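Probable 3-hydroxyisobutyrate dehydrogenase (Pseudomonas aeruginosa, PDB 3OBB) catalyses the NAD-dependent oxidation of L-serine and methyl-L-serine, with low activity toward beta-hydroxyisobutyrate, and works as a homotetramer built as a dimer of dimers. Local coordinates at residues D61-L67 against T91-S97; Q5-L11 against Y27-D33. One frame throughout, in Å; residues are numbered along the deposited sequence.

Contact 1: residues D61-L67 against T91-S97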
loop_
_atom_site.group_PDB
_atom_site.type_symbol
_atom_site.label_atom_id
_atom_site.label_comp_id
_atom_site.label_asym_id
_atom_site.label_seq_id
_atom_site.Cartn_x
_atom_site.Cartn_y
_atom_site.Cartn_z
ATOM N N ASP A 61 -19.189 44.416 -4.739
ATOM C CA ASP A 61 -18.663 44.481 -3.376
ATOM C C ASP A 61 -17.872 43.230 -3.004
ATOM O O ASP A 61 -16.945 43.297 -2.193
ATOM C CB ASP A 61 -19.812 44.641 -2.383
ATOM C CG ASP A 61 -20.628 45.894 -2.638
ATOM O OD1 ASP A 61 -20.032 46.990 -2.753
ATOM O OD2 ASP A 61 -21.866 45.777 -2.734
ATOM N N VAL A 62 -18.259 42.095 -3.586
ATOM C CA VAL A 62 -17.613 40.784 -3.341
ATOM C C VAL A 62 -17.656 39.858 -4.561
ATOM O O VAL A 62 -18.647 39.800 -5.287
ATOM C CB VAL A 62 -18.132 40.072 -2.055
ATOM C CG1 VAL A 62 -19.529 40.475 -1.722
ATOM C CG2 VAL A 62 -18.018 38.561 -2.171
ATOM N N VAL A 63 -16.530 39.206 -4.813
ATOM C CA VAL A 63 -16.404 38.214 -5.868
ATOM C C VAL A 63 -16.259 36.838 -5.219
ATOM O O VAL A 63 -15.381 36.642 -4.373
ATOM C CB VAL A 63 -15.173 38.478 -6.750
ATOM C CG1 VAL A 63 -15.129 37.495 -7.897
ATOM C CG2 VAL A 63 -15.178 39.918 -7.272
ATOM N N ILE A 64 -17.138 35.908 -5.604
ATOM C CA ILE A 64 -17.082 34.523 -5.157
ATOM C C ILE A 64 -16.860 33.640 -6.382
ATOM O O ILE A 64 -17.686 33.664 -7.297
ATOM C CB ILE A 64 -18.425 34.111 -4.477
ATOM C CG1 ILE A 64 -18.814 35.131 -3.408
ATOM C CG2 ILE A 64 -18.364 32.667 -3.945
ATOM C CD1 ILE A 64 -20.213 34.981 -2.868
ATOM N N SER A 65 -15.754 32.895 -6.430
ATOM C CA SER A 65 -15.587 31.919 -7.490
ATOM C C SER A 65 -15.817 30.485 -6.982
ATOM O O SER A 65 -15.690 30.204 -5.776
ATOM C CB SER A 65 -14.255 32.066 -8.251
ATOM O OG SER A 65 -13.131 32.249 -7.404
HETATM N N MSE A 66 -16.170 29.598 -7.908
HETATM C CA MSE A 66 -16.369 28.184 -7.620
HETATM C C MSE A 66 -16.231 27.453 -8.952
HETATM O O MSE A 66 -17.195 27.300 -9.695
HETATM C CB MSE A 66 -17.746 27.972 -6.954
HETATM C CG MSE A 66 -18.220 26.530 -6.792
HETATM SE SE MSE A 66 -16.911 25.250 -6.168
HETATM C CE MSE A 66 -16.583 24.349 -7.818
ATOM N N LEU A 67 -15.012 27.032 -9.262
ATOM C CA LEU A 67 -14.701 26.418 -10.558
ATOM C C LEU A 67 -14.146 24.986 -10.409
ATOM O O LEU A 67 -13.615 24.625 -9.341
ATOM C CB LEU A 67 -13.698 27.297 -11.331
ATOM C CG LEU A 67 -14.065 28.760 -11.599
ATOM C CD1 LEU A 67 -12.840 29.561 -12.008
ATOM C CD2 LEU A 67 -15.156 28.885 -12.654
ATOM N N THR A 91 -13.045 45.551 -2.490
ATOM C CA THR A 91 -13.856 44.355 -2.688
ATOM C C THR A 91 -13.259 43.106 -2.027
ATOM O O THR A 91 -12.044 42.881 -2.055
ATOM C CB THR A 91 -14.230 44.088 -4.202
ATOM O OG1 THR A 91 -14.978 42.863 -4.308
ATOM C CG2 THR A 91 -12.995 43.978 -5.103
ATOM N N LEU A 92 -14.150 42.338 -1.406
ATOM C CA LEU A 92 -13.879 41.035 -0.768
ATOM C C LEU A 92 -13.867 39.912 -1.800
ATOM O O LEU A 92 -14.819 39.782 -2.573
ATOM C CB LEU A 92 -15.046 40.730 0.164
ATOM C CG LEU A 92 -14.963 39.940 1.453
ATOM C CD1 LEU A 92 -16.331 39.405 1.758
ATOM C CD2 LEU A 92 -13.933 38.826 1.419
ATOM N N VAL A 93 -12.817 39.090 -1.807
ATOM C CA VAL A 93 -12.780 37.930 -2.695
ATOM C C VAL A 93 -12.897 36.636 -1.887
ATOM O O VAL A 93 -12.143 36.425 -0.948
ATOM C CB VAL A 93 -11.507 37.883 -3.584
ATOM C CG1 VAL A 93 -11.620 36.743 -4.603
ATOM C CG2 VAL A 93 -11.285 39.173 -4.305
ATOM N N LEU A 94 -13.877 35.801 -2.248
ATOM C CA LEU A 94 -14.054 34.458 -1.677
ATOM C C LEU A 94 -13.768 33.399 -2.744
ATOM O O LEU A 94 -14.596 33.169 -3.615
ATOM C CB LEU A 94 -15.486 34.304 -1.136
ATOM C CG LEU A 94 -15.887 34.880 0.249
ATOM C CD1 LEU A 94 -14.986 35.995 0.726
ATOM C CD2 LEU A 94 -17.358 35.303 0.369
ATOM N N GLU A 95 -12.589 32.786 -2.703
ATOM C CA GLU A 95 -12.233 31.739 -3.647
ATOM C C GLU A 95 -12.501 30.325 -3.017
ATOM O O GLU A 95 -11.736 29.852 -2.131
ATOM C CB GLU A 95 -10.785 31.909 -4.115
ATOM C CG GLU A 95 -10.520 31.413 -5.527
ATOM C CD GLU A 95 -11.143 30.025 -5.801
ATOM O OE1 GLU A 95 -12.121 29.922 -6.600
ATOM O OE2 GLU A 95 -10.647 29.048 -5.204
ATOM N N CYS A 96 -13.573 29.684 -3.508
ATOM C CA CYS A 96 -14.220 28.525 -2.862
ATOM C C CYS A 96 -14.054 27.238 -3.631
ATOM O O CYS A 96 -14.633 26.222 -3.261
ATOM C CB CYS A 96 -15.725 28.740 -2.686
ATOM S SG CYS A 96 -16.150 30.180 -1.731
ATOM N N SER A 97 -13.257 27.286 -4.692
ATOM C CA SER A 97 -12.875 26.079 -5.395
ATOM C C SER A 97 -11.958 25.274 -4.506
ATOM O O SER A 97 -11.396 25.786 -3.533
ATOM C CB SER A 97 -12.120 26.438 -6.674
ATOM O OG SER A 97 -12.932 27.260 -7.484
#
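Glu95 OE1 accepts hydrogen bonds from two serine hydroxyls at the C-terminal end of a parallel strand pair in the Rossmann-type NAD domain. It receives Ser65 OG, 2.7 Å from Glu95 OE1, on its anti lone pair and Ser97 OG on its syn lone pair, so the carboxylate is fixed from both sides of that oxygen. A bend at chi2 curls the Glu95 chain back toward Ser65. Ser65 OG also bonds Tyr77 OH of helix 70-78, which packs on this face of the sheet. Ser97 OG is itself an acceptor: Leu67 N lies 2.7 Å from Ser97 OG in a nearly straight bond (176°), joining the two segments just beyond their strands. Leu67 probably contributes to the NAD site, as in relatives.

Strands 62-65 and 92-95 run 8° from parallel, in the register Val62-Leu92 to Ser65-Glu95. The shortest backbone bond, Leu94 N to Val63 O at 2.7 Å, lies at the middle, whereas Cys96 N reaches Ser65 O from 35° out of the carbonyl plane, which fits a chain turning out of strand geometry. Val62, Ile64, Leu92 and Leu94 share the other face, covered in part by helix 143-156. There Ile64 and Leu94 run alongside each other, with Ile64 CG1 4.1 Å from Leu94 CD2; that methyl also meets Val62 CG2. Farther along, Cys96 SG, set anti to its carbonyl carbon, rests 4.0 Å from Ile64 CG2.

Contact 2: residues Q5-L11 against Y27-D33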
loop_
_atom_site.group_PDB
_atom_site.type_symbol
_atom_site.label_atom_id
_atom_site.label_comp_id
_atom_site.label_asym_id
_atom_site.label_seq_id
_atom_site.Cartn_x
_atom_site.Cartn_y
_atom_site.Cartn_z
ATOM N N GLN A 5 -23.665 44.084 -3.948
ATOM C CA GLN A 5 -23.507 43.490 -5.270
ATOM C C GLN A 5 -22.425 42.390 -5.272
ATOM O O GLN A 5 -21.236 42.667 -5.065
ATOM C CB GLN A 5 -23.184 44.565 -6.305
ATOM C CG GLN A 5 -23.020 44.046 -7.730
ATOM C CD GLN A 5 -24.331 43.602 -8.352
ATOM O OE1 GLN A 5 -25.275 44.385 -8.495
ATOM N NE2 GLN A 5 -24.393 42.337 -8.733
ATOM N N ILE A 6 -22.853 41.150 -5.515
ATOM C CA ILE A 6 -21.948 40.000 -5.605
ATOM C C ILE A 6 -21.707 39.602 -7.066
ATOM O O ILE A 6 -22.643 39.565 -7.860
ATOM C CB ILE A 6 -22.502 38.781 -4.821
ATOM C CG1 ILE A 6 -22.323 38.943 -3.308
ATOM C CG2 ILE A 6 -21.768 37.507 -5.203
ATOM C CD1 ILE A 6 -23.097 40.083 -2.659
ATOM N N ALA A 7 -20.456 39.337 -7.430
ATOM C CA ALA A 7 -20.176 38.652 -8.681
ATOM C C ALA A 7 -19.896 37.174 -8.362
ATOM O O ALA A 7 -19.122 36.880 -7.452
ATOM C CB ALA A 7 -19.010 39.293 -9.412
ATOM N N PHE A 8 -20.560 36.253 -9.066
ATOM C CA PHE A 8 -20.374 34.814 -8.839
ATOM C C PHE A 8 -19.855 34.183 -10.130
ATOM O O PHE A 8 -20.532 34.181 -11.169
ATOM C CB PHE A 8 -21.675 34.136 -8.364
ATOM C CG PHE A 8 -21.466 32.907 -7.512
ATOM C CD1 PHE A 8 -21.010 31.710 -8.063
ATOM C CD2 PHE A 8 -21.756 32.938 -6.158
ATOM C CE1 PHE A 8 -20.820 30.582 -7.272
ATOM C CE2 PHE A 8 -21.598 31.797 -5.349
ATOM C CZ PHE A 8 -21.122 30.620 -5.902
ATOM N N ILE A 9 -18.632 33.677 -10.065
ATOM C CA ILE A 9 -18.006 33.061 -11.221
ATOM C C ILE A 9 -17.979 31.538 -11.000
ATOM O O ILE A 9 -17.391 31.039 -10.034
ATOM C CB ILE A 9 -16.594 33.681 -11.497
ATOM C CG1 ILE A 9 -16.736 35.161 -11.901
ATOM C CG2 ILE A 9 -15.858 32.954 -12.605
ATOM C CD1 ILE A 9 -16.252 36.127 -10.848
ATOM N N GLY A 10 -18.664 30.812 -11.883
ATOM C CA GLY A 10 -18.683 29.358 -11.816
ATOM C C GLY A 10 -20.030 28.899 -11.319
ATOM O O GLY A 10 -20.342 29.038 -10.131
ATOM N N LEU A 11 -20.833 28.365 -12.241
ATOM C CA LEU A 11 -22.165 27.870 -11.943
ATOM C C LEU A 11 -22.305 26.360 -12.246
ATOM O O LEU A 11 -23.273 25.918 -12.866
ATOM C CB LEU A 11 -23.224 28.690 -12.681
ATOM C CG LEU A 11 -23.150 30.220 -12.600
ATOM C CD1 LEU A 11 -24.042 30.840 -13.685
ATOM C CD2 LEU A 11 -23.528 30.716 -11.222
ATOM N N TYR A 27 -29.309 38.803 -1.836
ATOM C CA TYR A 27 -28.233 39.503 -2.536
ATOM C C TYR A 27 -28.553 39.700 -4.013
ATOM O O TYR A 27 -29.363 38.959 -4.588
ATOM C CB TYR A 27 -26.907 38.768 -2.364
ATOM C CG TYR A 27 -26.486 38.721 -0.924
ATOM C CD1 TYR A 27 -26.756 37.594 -0.130
ATOM C CD2 TYR A 27 -25.847 39.814 -0.333
ATOM C CE1 TYR A 27 -26.394 37.563 1.219
ATOM C CE2 TYR A 27 -25.467 39.778 1.005
ATOM C CZ TYR A 27 -25.751 38.661 1.767
ATOM O OH TYR A 27 -25.388 38.652 3.076
ATOM N N LEU A 28 -27.926 40.718 -4.608
ATOM C CA LEU A 28 -27.953 40.931 -6.056
ATOM C C LEU A 28 -26.724 40.258 -6.651
ATOM O O LEU A 28 -25.589 40.508 -6.205
ATOM C CB LEU A 28 -27.936 42.430 -6.391
ATOM C CG LEU A 28 -28.904 43.301 -5.597
ATOM C CD1 LEU A 28 -28.796 44.731 -6.055
ATOM C CD2 LEU A 28 -30.324 42.799 -5.766
ATOM N N LEU A 29 -26.932 39.408 -7.652
ATOM C CA LEU A 29 -25.797 38.719 -8.244
ATOM C C LEU A 29 -25.688 39.030 -9.718
ATOM O O LEU A 29 -26.687 39.020 -10.423
ATOM C CB LEU A 29 -25.899 37.191 -8.067
ATOM C CG LEU A 29 -26.081 36.415 -6.738
ATOM C CD1 LEU A 29 -25.326 35.102 -6.847
ATOM C CD2 LEU A 29 -25.653 37.114 -5.477
ATOM N N ASN A 30 -24.464 39.304 -10.167
ATOM C CA ASN A 30 -24.096 39.154 -11.573
ATOM C C ASN A 30 -23.365 37.844 -11.680
ATOM O O ASN A 30 -22.442 37.596 -10.912
ATOM C CB ASN A 30 -23.167 40.278 -12.050
ATOM C CG ASN A 30 -23.678 41.644 -11.693
ATOM O OD1 ASN A 30 -22.965 42.444 -11.068
ATOM N ND2 ASN A 30 -24.928 41.925 -12.056
ATOM N N VAL A 31 -23.760 37.002 -12.629
ATOM C CA VAL A 31 -23.191 35.654 -12.724
ATOM C C VAL A 31 -22.486 35.416 -14.066
ATOM O O VAL A 31 -22.825 36.028 -15.085
ATOM C CB VAL A 31 -24.249 34.543 -12.434
ATOM C CG1 VAL A 31 -24.790 34.690 -11.024
ATOM C CG2 VAL A 31 -25.420 34.531 -13.466
ATOM N N PHE A 32 -21.477 34.552 -14.049
ATOM C CA PHE A 32 -20.874 34.085 -15.279
ATOM C C PHE A 32 -20.434 32.656 -15.119
ATOM O O PHE A 32 -19.900 32.250 -14.073
ATOM C CB PHE A 32 -19.698 34.973 -15.777
ATOM C CG PHE A 32 -19.168 34.548 -17.134
ATOM C CD1 PHE A 32 -17.997 33.783 -17.237
ATOM C CD2 PHE A 32 -19.881 34.842 -18.292
ATOM C CE1 PHE A 32 -17.521 33.361 -18.491
ATOM C CE2 PHE A 32 -19.425 34.424 -19.542
ATOM C CZ PHE A 32 -18.236 33.675 -19.635
ATOM N N ASP A 33 -20.684 31.904 -16.181
ATOM C CA ASP A 33 -20.204 30.553 -16.354
ATOM C C ASP A 33 -20.017 30.302 -17.851
ATOM O O ASP A 33 -20.606 30.998 -18.684
ATOM C CB ASP A 33 -21.227 29.565 -15.801
ATOM C CG ASP A 33 -20.680 28.151 -15.729
ATOM O OD1 ASP A 33 -19.967 27.837 -14.746
ATOM O OD2 ASP A 33 -20.938 27.379 -16.682
#
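Strands 5-9 and 28-32 run parallel with a 23° twist between their axes, which approach to 4.7 Å, and pair Gln5 with Leu28 through Ile9 with Phe32. Five backbone hydrogen bonds join them, from Ile6 N to Leu28 O at the start to Gly10 N to Phe32 O at the end; none is strongly bent.

On the face of Ile6, Phe8, Leu29 and Val31 the packing is apolar. Ile6 and Leu29 run alongside each other, Ile6 CB 3.6 Å from Leu29 CD2, while Ile6 CD1 reaches Tyr27 CD2 at 3.6 Å. Helix 15-24 covers Phe8 and Leu29. On the other face the Gln5 and Asn30 side chains cross roughly perpendicular, their amide planes 7° apart; Gln5 NE2 comes close to Asn30 OD1, but the angle is too poor for a hydrogen bond.

Beyond the strands the Leu11 and Asp33 side chains pass each other head to tail, and Leu11 CD1 lies 3.7 Å from Asp33 CB. With Asp33 CG anti to the backbone N, Leu11 N donates a hydrogen bond to Asp33 OD1 at 2.7 Å, coming from above the carboxylate plane; Asp33 OD2 takes Val35 N. Gly10 has a positive phi (107°), a backbone that a CB would crowd against the preceding carbonyl. All fourteen residues belong to the NAD-binding region, and the strand, glycine-rich turn and acidic residue just past the second strand are those of the Rossmann beta-alpha-beta unit.

In the fold
From the N terminus, strand 5-9 leads through helix 15-24 to strand 28-32, where contact 2 closes the first beta-alpha-beta unit over 15 intervening residues. The chain then passes helix 36-44, strand 48-49 and helix 53-57 before strand 62-65; contact 1 closes after helix 70-78, over 23 residues. The two closures are in series, neither nested nor crossed. In the sheet they are adjacent: the order 28-32, 5-9, 62-65, 92-95 makes strands 5-9 and 62-65 the shared seam, where Asp61 N approaches Gln5 O to 2.7 Å and Val63 CG1 packs on Ile9 CD1 at 3.4 Å. Their centres are about 9 Å apart.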